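Local coordinates for lipolytic protein G-D-S-L family (Veillonella parvula DSM 2008, PDB 4RW0) that probably hydrolyses ester bonds of acyl substrates, as expected of a GDSL-type lipase/acylhydrolase in the SGNH hydrolase clan, its natural substrate not being known, at residues T76-L80 with Q81-S85; N167-G170 with Y171-M174; Y176-L179 with E180-R184. All coordinates share one frame; numbering follows the deposited sequence.

Contact 1: T76-L80 with Q81-S85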
loop_
_atom_site.group_PDB
_atom_site.type_symbol
_atom_site.label_atom_id
_atom_site.label_comp_id
_atom_site.label_asym_id
_atom_site.label_seq_id
_atom_site.Cartn_x
_atom_site.Cartn_y
_atom_site.Cartn_z
ATOM N N THR A 76 2.041 -6.724 6.289
ATOM C CA THR A 76 2.779 -7.958 6.013
ATOM C C THR A 76 3.777 -8.362 7.059
ATOM O O THR A 76 3.841 -9.548 7.455
ATOM C CB THR A 76 3.503 -7.852 4.632
ATOM O OG1 THR A 76 2.492 -7.749 3.636
ATOM C CG2 THR A 76 4.466 -9.033 4.352
ATOM N N ASN A 77 4.629 -7.431 7.494
ATOM C CA ASN A 77 5.616 -7.812 8.518
ATOM C C ASN A 77 5.003 -8.265 9.837
ATOM O O ASN A 77 5.522 -9.172 10.499
ATOM C CB ASN A 77 6.643 -6.710 8.710
ATOM C CG ASN A 77 7.559 -6.587 7.459
ATOM O OD1 ASN A 77 8.094 -7.613 6.958
ATOM N ND2 ASN A 77 7.701 -5.360 6.922
ATOM N N ASP A 78 3.887 -7.664 10.180
ATOM C CA ASP A 78 3.164 -8.030 11.403
ATOM C C ASP A 78 2.596 -9.436 11.257
ATOM O O ASP A 78 2.761 -10.248 12.163
ATOM C CB ASP A 78 2.036 -7.071 11.667
ATOM C CG ASP A 78 2.545 -5.632 11.945
ATOM O OD1 ASP A 78 2.781 -4.830 10.993
ATOM O OD2 ASP A 78 2.736 -5.331 13.123
ATOM N N ILE A 79 2.006 -9.734 10.099
ATOM C CA ILE A 79 1.448 -11.046 9.849
ATOM C C ILE A 79 2.537 -12.090 9.836
ATOM O O ILE A 79 2.402 -13.183 10.454
ATOM C CB ILE A 79 0.599 -11.025 8.621
ATOM C CG1 ILE A 79 -0.588 -10.126 8.868
ATOM C CG2 ILE A 79 0.138 -12.431 8.214
ATOM C CD1 ILE A 79 -1.367 -9.824 7.580
ATOM N N LEU A 80 3.676 -11.784 9.209
ATOM C CA LEU A 80 4.770 -12.734 9.232
ATOM C C LEU A 80 5.296 -12.992 10.648
ATOM O O LEU A 80 5.821 -14.033 10.932
ATOM C CB LEU A 80 5.934 -12.284 8.389
ATOM C CG LEU A 80 5.663 -12.329 6.889
ATOM C CD1 LEU A 80 6.801 -11.581 6.200
ATOM C CD2 LEU A 80 5.575 -13.754 6.371
ATOM N N GLN A 81 5.194 -12.026 11.526
ATOM C CA GLN A 81 5.643 -12.197 12.888
ATOM C C GLN A 81 4.575 -12.766 13.805
ATOM O O GLN A 81 4.803 -12.890 14.962
ATOM C CB GLN A 81 6.148 -10.865 13.425
ATOM C CG GLN A 81 7.531 -10.587 12.864
ATOM C CD GLN A 81 7.988 -9.170 13.083
ATOM O OE1 GLN A 81 7.258 -8.337 13.637
ATOM N NE2 GLN A 81 9.212 -8.875 12.646
ATOM N N GLY A 82 3.398 -13.076 13.303
ATOM C CA GLY A 82 2.443 -13.780 14.104
ATOM C C GLY A 82 1.266 -12.985 14.583
ATOM O O GLY A 82 0.418 -13.568 15.212
ATOM N N ARG A 83 1.133 -11.691 14.263
ATOM C CA ARG A 83 -0.001 -10.941 14.760
ATOM C C ARG A 83 -1.253 -11.347 14.038
ATOM O O ARG A 83 -1.217 -11.745 12.863
ATOM C CB ARG A 83 0.193 -9.426 14.667
ATOM C CG ARG A 83 1.559 -8.852 15.079
ATOM C CD ARG A 83 1.925 -9.195 16.495
ATOM N NE ARG A 83 0.859 -8.823 17.448
ATOM C CZ ARG A 83 0.807 -7.702 18.182
ATOM N NH1 ARG A 83 -0.214 -7.525 19.002
ATOM N NH2 ARG A 83 1.741 -6.756 18.096
ATOM N N ASP A 84 -2.402 -11.203 14.680
ATOM C CA ASP A 84 -3.632 -11.598 14.042
ATOM C C ASP A 84 -4.298 -10.427 13.326
ATOM O O ASP A 84 -3.865 -9.265 13.473
ATOM C CB ASP A 84 -4.547 -12.326 15.056
ATOM C CG ASP A 84 -5.151 -11.391 16.114
ATOM O OD1 ASP A 84 -5.224 -10.157 15.934
ATOM O OD2 ASP A 84 -5.583 -11.919 17.143
ATOM N N SER A 85 -5.331 -10.739 12.549
ATOM C CA SER A 85 -6.040 -9.813 11.709
ATOM C C SER A 85 -6.715 -8.713 12.478
ATOM O O SER A 85 -6.905 -7.607 11.966
ATOM C CB SER A 85 -7.131 -10.524 10.899
ATOM O OG SER A 85 -8.015 -11.208 11.752
HETATM O O HOH W 1 3.802 -6.566 15.643
HETATM O O HOH W 2 -0.084 -13.836 11.564
#
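R83 reaches back over G82 to D78, and the backbone bonds made there close helix 76-80 with a Schellman motif. The amide R83 N donates to D78 O at 3.0 Å along a nearly straight path, N-H...O 164°, although the donor stands above the carbonyl plane. Inside this loop G82 N reaches I79 O, also at 3.0 Å. G82 reverses the chain at a phi of 108°, a conformation in which a CB would collide with the carbonyl oxygen of Q81. One residue earlier, Q81 N donates to N77 O at 3.1 Å, with only a weak second bond to D78 O.

Side-chain packing is modest. The CB and CG methylenes of Q81 touch a polar atom, the carbonyl oxygen of N77, Q81 CG being 3.4 Å from N77 O. R83 lays its own CG against the CB of D78, 3.9 Å away, and then, bent at chi2 and chi3, carries its guanidinium clear of the helix, where it makes a cation-pi contact with Y87.

Water supplies the remaining links. One molecule gives a hydrogen to D78 OD2 and accepts from R83 NH2; D78 OD2 and R83 NH2 are themselves 5.3 Å apart, and their flat groups are turned 54° from each other. A second water donates to both I79 O and R83 O, 2.8 Å from the former.

T76, N77 and D78 fall in the GxND motif of SGNH hydrolases, whose asparagine lines the oxyanion hole in characterised relatives. Here N77 ND2 bonds to C46 O and D78 OD1 accepts from V48 N, while D84 caps the next helix through Y87 N. The chemistry implies a turn fixed mainly by its backbone, with D78 held directly on one oxygen and through water on the other.

Contact 2: N167-G170 with Y171-M174; sequences NERG and YRLM
R172 folds back along the helix onto R169, while on the inner side Y171 and M174 close against N167 and G170. That inner side is the tight one. N167 is the N-cap: its OD1 accepts from G170 N at 3.0 Å, nearly along the C=O axis, and more weakly from R169 N. Its backbone oxygen starts the helical bonding by taking Y171 N, and Y171 CD2 settles 3.5 Å from the same N167 O. Selenomethionine M174 brings CG to 3.3 Å from G170 O. The Y171 hydroxyl bonds to Y17 O, and the ring packs on W25.

The outer side is looser and wet. With chi3 of R172 bent to -65°, R169 CA sits against one guanidinium face, displaced toward its rim. R172 NH2 comes 3.8 Å from R169 CB, the two guanidinium planes nearly perpendicular; R169 NH1 bonds I158 O, and R172 NH2 a glycerol, probably from the crystallisation liquor. Two waters donate to E168 OE1 and accept from R172 NH1, the second NH1 bond being weak. With a leucine in place of R172, these waters would probably lose the NH1 donor tying them to E168, and R169 CA the flat group against it.

What follows is a helix start fixed by its cap, just after the region carrying the catalytic histidine in SGNH relatives, with outer charges paired through water and, for E168, by R23 directly.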
loop_
_atom_site.group_PDB
_atom_site.type_symbol
_atom_site.label_atom_id
_atom_site.label_comp_id
_atom_site.label_asym_id
_atom_site.label_seq_id
_atom_site.Cartn_x
_atom_site.Cartn_y
_atom_site.Cartn_z
ATOM N N ASN A 167 8.395 -9.261 -8.084
ATOM C CA ASN A 167 9.485 -8.960 -9.016
ATOM C C ASN A 167 9.054 -7.752 -9.906
ATOM O O ASN A 167 8.004 -7.212 -9.698
ATOM C CB ASN A 167 9.859 -10.207 -9.841
ATOM C CG ASN A 167 8.750 -10.627 -10.760
ATOM O OD1 ASN A 167 7.889 -9.828 -11.156
ATOM N ND2 ASN A 167 8.770 -11.895 -11.142
ATOM N N GLU A 168 9.863 -7.368 -10.910
ATOM C CA GLU A 168 9.561 -6.205 -11.764
ATOM C C GLU A 168 8.247 -6.332 -12.458
ATOM O O GLU A 168 7.558 -5.350 -12.657
ATOM C CB GLU A 168 10.641 -5.992 -12.814
ATOM C CG GLU A 168 11.904 -5.255 -12.304
ATOM C CD GLU A 168 12.861 -4.849 -13.424
ATOM O OE1 GLU A 168 12.423 -4.316 -14.503
ATOM O OE2 GLU A 168 14.097 -4.991 -13.232
ATOM N N ARG A 169 7.868 -7.549 -12.875
ATOM C CA ARG A 169 6.566 -7.714 -13.542
ATOM C C ARG A 169 5.451 -7.451 -12.580
ATOM O O ARG A 169 4.474 -6.812 -12.916
ATOM C CB ARG A 169 6.437 -9.127 -14.199
ATOM C CG ARG A 169 5.038 -9.357 -14.825
ATOM C CD ARG A 169 4.842 -10.712 -15.511
ATOM N NE ARG A 169 5.669 -10.833 -16.694
ATOM C CZ ARG A 169 6.797 -11.431 -16.764
ATOM N NH1 ARG A 169 7.307 -12.067 -15.732
ATOM N NH2 ARG A 169 7.450 -11.407 -17.921
ATOM N N GLY A 170 5.600 -7.950 -11.369
ATOM C CA GLY A 170 4.581 -7.754 -10.350
ATOM C C GLY A 170 4.427 -6.281 -10.020
ATOM O O GLY A 170 3.353 -5.808 -9.851
ATOM N N TYR A 171 5.553 -5.547 -9.980
ATOM C CA TYR A 171 5.463 -4.078 -9.735
ATOM C C TYR A 171 4.806 -3.337 -10.901
ATOM O O TYR A 171 4.035 -2.384 -10.674
ATOM C CB TYR A 171 6.836 -3.521 -9.419
ATOM C CG TYR A 171 7.330 -3.771 -7.986
ATOM C CD1 TYR A 171 6.540 -3.410 -6.943
ATOM C CD2 TYR A 171 8.555 -4.344 -7.705
ATOM C CE1 TYR A 171 6.928 -3.653 -5.633
ATOM C CE2 TYR A 171 9.013 -4.562 -6.382
ATOM C CZ TYR A 171 8.174 -4.201 -5.349
ATOM O OH TYR A 171 8.496 -4.316 -4.009
ATOM N N ARG A 172 5.028 -3.781 -12.172
ATOM C CA ARG A 172 4.336 -3.122 -13.277
ATOM C C ARG A 172 2.820 -3.321 -13.164
ATOM O O ARG A 172 2.051 -2.346 -13.294
ATOM C CB ARG A 172 4.824 -3.606 -14.642
ATOM C CG ARG A 172 6.246 -3.272 -14.955
ATOM C CD ARG A 172 6.518 -3.437 -16.461
ATOM N NE ARG A 172 6.388 -4.832 -16.875
ATOM C CZ ARG A 172 7.308 -5.762 -16.782
ATOM N NH1 ARG A 172 8.546 -5.496 -16.369
ATOM N NH2 ARG A 172 7.036 -6.988 -17.228
ATOM N N LEU A 173 2.384 -4.561 -12.889
ATOM C CA LEU A 173 0.960 -4.842 -12.785
ATOM C C LEU A 173 0.311 -4.045 -11.636
ATOM O O LEU A 173 -0.792 -3.540 -11.756
ATOM C CB LEU A 173 0.711 -6.331 -12.599
ATOM C CG LEU A 173 1.099 -7.215 -13.820
ATOM C CD1 LEU A 173 0.901 -8.712 -13.561
ATOM C CD2 LEU A 173 0.330 -6.820 -15.059
HETATM N N MSE A 174 1.046 -3.884 -10.543
HETATM C CA MSE A 174 0.543 -3.084 -9.399
HETATM C C MSE A 174 0.416 -1.667 -9.811
HETATM O O MSE A 174 -0.557 -1.059 -9.526
HETATM C CB MSE A 174 1.492 -3.270 -8.196
HETATM C CG MSE A 174 1.413 -4.589 -7.490
HETATM SE SE MSE A 174 2.739 -4.666 -6.012
HETATM C CE MSE A 174 1.920 -3.417 -4.701
HETATM O O HOH W 3 9.906 -3.046 -15.043
HETATM O O HOH W 4 11.517 -5.976 -16.512
#

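Contact 3: Y176-L179 with E180-R184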
loop_
_atom_site.group_PDB
_atom_site.type_symbol
_atom_site.label_atom_id
_atom_site.label_comp_id
_atom_site.label_asym_id
_atom_site.label_seq_id
_atom_site.Cartn_x
_atom_site.Cartn_y
_atom_site.Cartn_z
ATOM N N TYR A 176 -0.156 -0.379 -12.788
ATOM C CA TYR A 176 -1.376 -0.264 -13.636
ATOM C C TYR A 176 -2.624 -0.252 -12.814
ATOM O O TYR A 176 -3.518 0.604 -13.011
ATOM C CB TYR A 176 -1.445 -1.343 -14.732
ATOM C CG TYR A 176 -0.192 -1.524 -15.511
ATOM C CD1 TYR A 176 0.633 -0.471 -15.794
ATOM C CD2 TYR A 176 0.132 -2.745 -16.050
ATOM C CE1 TYR A 176 1.805 -0.628 -16.522
ATOM C CE2 TYR A 176 1.273 -2.917 -16.801
ATOM C CZ TYR A 176 2.107 -1.862 -17.007
ATOM O OH TYR A 176 3.268 -2.029 -17.743
ATOM N N LYS A 177 -2.683 -1.133 -11.848
ATOM C CA LYS A 177 -3.864 -1.178 -11.003
ATOM C C LYS A 177 -3.983 0.102 -10.158
ATOM O O LYS A 177 -5.054 0.622 -10.036
ATOM C CB LYS A 177 -3.769 -2.353 -10.078
ATOM C CG LYS A 177 -4.979 -2.564 -9.204
ATOM C CD LYS A 177 -6.227 -2.870 -10.036
ATOM C CE LYS A 177 -7.199 -3.651 -9.196
ATOM N NZ LYS A 177 -8.279 -4.137 -10.089
ATOM N N ALA A 178 -2.861 0.654 -9.663
ATOM C CA ALA A 178 -2.907 1.939 -8.861
ATOM C C ALA A 178 -3.298 3.111 -9.746
ATOM O O ALA A 178 -4.044 4.007 -9.351
ATOM C CB ALA A 178 -1.513 2.211 -8.279
ATOM N N LEU A 179 -2.828 3.101 -10.984
ATOM C CA LEU A 179 -3.212 4.109 -11.941
ATOM C C LEU A 179 -4.703 4.178 -12.295
ATOM O O LEU A 179 -5.199 5.244 -12.670
ATOM C CB LEU A 179 -2.371 4.015 -13.219
ATOM C CG LEU A 179 -0.869 4.409 -13.119
ATOM C CD1 LEU A 179 -0.096 4.066 -14.396
ATOM C CD2 LEU A 179 -0.761 5.871 -12.851
ATOM N N GLU A 180 -5.436 3.109 -12.084
ATOM C CA GLU A 180 -6.859 3.174 -12.298
ATOM C C GLU A 180 -7.479 4.132 -11.275
ATOM O O GLU A 180 -8.460 4.767 -11.592
ATOM C CB GLU A 180 -7.515 1.835 -12.172
ATOM C CG GLU A 180 -7.103 0.806 -13.235
ATOM C CD GLU A 180 -7.718 -0.606 -12.942
ATOM O OE1 GLU A 180 -8.835 -0.677 -12.384
ATOM O OE2 GLU A 180 -7.061 -1.658 -13.209
ATOM N N VAL A 181 -6.870 4.279 -10.097
ATOM C CA VAL A 181 -7.371 5.224 -9.052
ATOM C C VAL A 181 -6.720 6.547 -9.196
ATOM O O VAL A 181 -7.410 7.581 -9.274
ATOM C CB VAL A 181 -7.069 4.656 -7.664
ATOM C CG1 VAL A 181 -7.161 5.733 -6.552
ATOM C CG2 VAL A 181 -7.970 3.493 -7.374
ATOM N N PHE A 182 -5.380 6.584 -9.328
ATOM C CA PHE A 182 -4.662 7.858 -9.324
ATOM C C PHE A 182 -4.972 8.752 -10.503
ATOM O O PHE A 182 -4.888 9.982 -10.397
ATOM C CB PHE A 182 -3.120 7.706 -9.270
ATOM C CG PHE A 182 -2.589 7.029 -8.032
ATOM C CD1 PHE A 182 -3.137 7.269 -6.770
ATOM C CD2 PHE A 182 -1.487 6.221 -8.118
ATOM C CE1 PHE A 182 -2.595 6.659 -5.639
ATOM C CE2 PHE A 182 -0.961 5.582 -6.994
ATOM C CZ PHE A 182 -1.529 5.810 -5.758
ATOM N N THR A 183 -5.244 8.149 -11.649
ATOM C CA THR A 183 -5.529 8.893 -12.862
ATOM C C THR A 183 -6.875 9.631 -12.804
ATOM O O THR A 183 -7.076 10.623 -13.483
ATOM C CB THR A 183 -5.471 7.934 -14.087
ATOM O OG1 THR A 183 -4.110 7.528 -14.267
ATOM C CG2 THR A 183 -5.811 8.636 -15.279
ATOM N N ARG A 184 -7.793 9.148 -12.007
ATOM C CA ARG A 184 -9.101 9.728 -11.923
ATOM C C ARG A 184 -9.198 10.784 -10.808
ATOM O O ARG A 184 -10.268 11.314 -10.576
ATOM C CB ARG A 184 -10.128 8.621 -11.650
ATOM C CG ARG A 184 -10.463 7.662 -12.796
ATOM C CD ARG A 184 -11.519 6.669 -12.276
ATOM N NE ARG A 184 -11.976 5.651 -13.237
ATOM C CZ ARG A 184 -13.108 5.707 -13.951
ATOM N NH1 ARG A 184 -13.931 6.751 -13.863
ATOM N NH2 ARG A 184 -13.416 4.710 -14.779
HETATM O O HOH W 5 -8.079 -4.089 -12.890
#
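F182 brings one corner of its ring to the methyl group of A178, CE2 lying 3.6 Å from A178 CB, while F38 meets the same ring in an edge-to-face pair. The ring also runs close to the A178 carbonyl, with CD2 3.6 Å from A178 O. Of the other flat groups, the E180 carboxylate has OE2 nearest the aliphatic part of K177, 3.5 Å from CD. The guanidinium of R184, near E180 O at its edge, is poorly ordered and carries little weight.

K177 and E180 approach obliquely, without forming a salt bridge. K177 has CG anti to its backbone nitrogen (chi1 -176°) and then bends at chi2, which brings its CD across the glutamate carboxylate. NZ remains 4.2 Å from E180 OE2, and one water accepts from the former and donates to the latter.

The backbone bonds mix i+3 and i+4 spacings. A178 O accepts twice: F182 N lies in the carbonyl plane on a nearly straight bond of 170°, whereas V181 N comes from above it. E180 N bonds to K177 O, with a weaker bond to Y176 O. L179 O takes T183 N at 3.1 Å, and T183 OG1 gives it a second, weak bond.

A178 and F182 face C29 of helix 25-32, and V181 touches I143 of strand 141-143. The contact thus divides by chemistry: A178, V181 and F182 pack the final helix against helix 25-32 and the outer strand 141-143, while the lysine and glutamate meet through a water-mediated charge pair.

The three contacts follow one another along the chain. Contact 1 belongs to the helix 76-80 that succeeds strand 69-73, the central strand of the five-stranded parallel sheet, and to the turn leading into helix 85-100. Contacts 2 and 3 both lie on helix 168-182, their centres 14 Å apart, and their segments adjoin without other touch. Contact 1 is 23 Å from contact 2 between centres, and 28 Å from contact 3, on the opposite side of the chain's centre. Contacts 1 and 2 come to about 9 Å at their nearest atoms, consistent with the SGNH fold bringing separate sequence motifs near one another, while contact 3 lies near the C-terminal end, against helix 25-32 and strand 141-143.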